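Local coordinates for protein beta-agarase (Persicobacter, PDB 6AII) that probably hydrolyses the beta-1,4 linkages of agarose to release neoagarobiose, as a calcium-binding GH16 family beta-agarase catalytic domain, at residues Val79-Asn83 with Pro299-Tyr305. Sequence-based numbering, arbitrary orientation.
Sequences VASRN and PTDGEIY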
loop_
_atom_site.group_PDB
_atom_site.type_symbol
_atom_site.label_atom_id
_atom_site.label_comp_id
_atom_site.label_asym_id
_atom_site.label_seq_id
_atom_site.Cartn_x
_atom_site.Cartn_y
_atom_site.Cartn_z
ATOM N N VAL A 79 8.818 8.907 -7.330
ATOM C CA VAL A 79 8.596 9.855 -8.398
ATOM C C VAL A 79 8.069 9.208 -9.680
ATOM O O VAL A 79 8.590 8.172 -10.043
ATOM C CB VAL A 79 9.877 10.635 -8.713
ATOM C CG1 VAL A 79 9.688 11.547 -9.889
ATOM C CG2 VAL A 79 10.327 11.360 -7.433
ATOM N N ALA A 80 7.064 9.811 -10.271
ATOM C CA ALA A 80 6.644 9.516 -11.668
ATOM C C ALA A 80 7.230 10.573 -12.591
ATOM O O ALA A 80 6.994 11.785 -12.416
ATOM C CB ALA A 80 5.142 9.411 -11.814
ATOM N N SER A 81 7.818 10.099 -13.700
ATOM C CA SER A 81 8.372 11.008 -14.702
ATOM C C SER A 81 8.263 10.342 -16.080
ATOM O O SER A 81 7.830 9.190 -16.171
ATOM C CB SER A 81 9.793 11.342 -14.359
ATOM O OG SER A 81 10.614 10.189 -14.297
ATOM N N ARG A 82 8.569 11.098 -17.106
ATOM C CA ARG A 82 8.339 10.569 -18.480
ATOM C C ARG A 82 9.448 11.054 -19.400
ATOM O O ARG A 82 9.478 12.247 -19.751
ATOM C CB ARG A 82 6.935 10.934 -18.965
ATOM C CG ARG A 82 6.637 10.390 -20.367
ATOM C CD ARG A 82 5.186 10.484 -20.707
ATOM N NE ARG A 82 4.347 9.625 -19.911
ATOM C CZ ARG A 82 3.087 9.856 -19.629
ATOM N NH1 ARG A 82 2.470 10.900 -20.180
ATOM N NH2 ARG A 82 2.462 9.072 -18.741
ATOM N N ASN A 83 10.212 10.107 -19.881
ATOM C CA ASN A 83 11.339 10.452 -20.828
ATOM C C ASN A 83 10.878 10.299 -22.281
ATOM O O ASN A 83 11.667 10.624 -23.165
ATOM C CB ASN A 83 12.587 9.640 -20.555
ATOM C CG ASN A 83 12.410 8.152 -20.639
ATOM O OD1 ASN A 83 11.517 7.696 -21.349
ATOM N ND2 ASN A 83 13.229 7.433 -19.904
ATOM N N PRO A 299 -1.266 9.141 -16.465
ATOM C CA PRO A 299 -0.992 10.612 -16.593
ATOM C C PRO A 299 -0.805 11.083 -18.039
ATOM O O PRO A 299 -0.138 10.382 -18.813
ATOM C CB PRO A 299 0.288 10.819 -15.832
ATOM C CG PRO A 299 0.279 9.706 -14.807
ATOM C CD PRO A 299 -0.266 8.541 -15.598
ATOM N N THR A 300 -1.483 12.144 -18.377
ATOM C CA THR A 300 -1.229 12.773 -19.705
ATOM C C THR A 300 0.115 13.472 -19.638
ATOM O O THR A 300 0.591 13.833 -18.605
ATOM C CB THR A 300 -2.337 13.744 -20.095
ATOM O OG1 THR A 300 -2.392 14.832 -19.177
ATOM C CG2 THR A 300 -3.691 13.086 -20.107
ATOM N N ASP A 301 0.685 13.812 -20.816
ATOM C CA ASP A 301 1.848 14.673 -20.842
ATOM C C ASP A 301 1.571 16.022 -20.188
ATOM O O ASP A 301 2.427 16.537 -19.445
ATOM C CB ASP A 301 2.264 14.884 -22.306
ATOM C CG ASP A 301 2.869 13.681 -23.001
ATOM O OD1 ASP A 301 3.066 12.608 -22.366
ATOM O OD2 ASP A 301 3.187 13.851 -24.222
ATOM N N GLY A 302 0.396 16.586 -20.436
ATOM C CA GLY A 302 0.027 17.887 -19.852
ATOM C C GLY A 302 0.108 17.830 -18.343
ATOM O O GLY A 302 0.618 18.744 -17.705
ATOM N N GLU A 303 -0.419 16.733 -17.789
ATOM C CA GLU A 303 -0.397 16.562 -16.319
ATOM C C GLU A 303 1.033 16.356 -15.817
ATOM O O GLU A 303 1.480 17.025 -14.869
ATOM C CB GLU A 303 -1.284 15.375 -15.956
ATOM C CG GLU A 303 -2.777 15.639 -16.080
ATOM C CD GLU A 303 -3.660 14.394 -16.203
ATOM O OE1 GLU A 303 -3.171 13.256 -16.143
ATOM O OE2 GLU A 303 -4.907 14.570 -16.333
ATOM N N ILE A 304 1.730 15.370 -16.322
ATOM C CA ILE A 304 3.039 14.981 -15.741
ATOM C C ILE A 304 4.093 16.064 -15.953
ATOM O O ILE A 304 4.947 16.253 -15.082
ATOM C CB ILE A 304 3.488 13.590 -16.219
ATOM C CG1 ILE A 304 4.546 13.002 -15.298
ATOM C CG2 ILE A 304 3.926 13.590 -17.704
ATOM C CD1 ILE A 304 4.710 11.466 -15.388
ATOM N N TYR A 305 4.059 16.764 -17.094
ATOM C CA TYR A 305 5.010 17.865 -17.311
ATOM C C TYR A 305 4.483 19.189 -16.742
ATOM O O TYR A 305 5.297 19.989 -16.363
ATOM C CB TYR A 305 5.265 18.034 -18.814
ATOM C CG TYR A 305 5.882 16.834 -19.479
ATOM C CD1 TYR A 305 6.909 16.122 -18.894
ATOM C CD2 TYR A 305 5.392 16.379 -20.693
ATOM C CE1 TYR A 305 7.461 15.007 -19.503
ATOM C CE2 TYR A 305 5.920 15.256 -21.316
ATOM C CZ TYR A 305 6.990 14.598 -20.738
ATOM O OH TYR A 305 7.540 13.499 -21.351
#
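R82 holds CG anti to the backbone N (chi1 -179°) and then bends at chi3 (-67°), which lays its guanidinium against the N-terminal end of helix 301-306, where P299 O, just ahead of the N-cap residue T300, and D301 OD1 accept from it. This short helix, opened by a capping box (E303 N to T300 OG1, T300 N to E303 OE1), is thereby tied to the loop between strands 75-79 and 86-90, at the periphery of the GH16 beta-sandwich. R82 NH1 and NH2 grip P299 O end-on, at 3.0 and 2.9 Å; the oxygen lies in the guanidinium plane, while both donors reach it from one face of its own carbonyl plane. NH1 also forms a salt bridge to D301 OD1 at 2.8 Å, the guanidinium and carboxylate planes being turned 49° apart. I304 CG2 lies over one face of the R82 guanidinium, offset toward the rim near NH1 (3.9 Å), and I304 CD1 reaches S81 CA at 3.8 Å. R82 NE and NH2 also bond to A102 O and T103 OG1, fixing the group's rotation. A methionine in place of R82 would probably leave P299 O and the D301 carboxylate without these partners. The Y305 hydroxyl donates to R82 O at 2.8 Å, approaching from above the carbonyl plane.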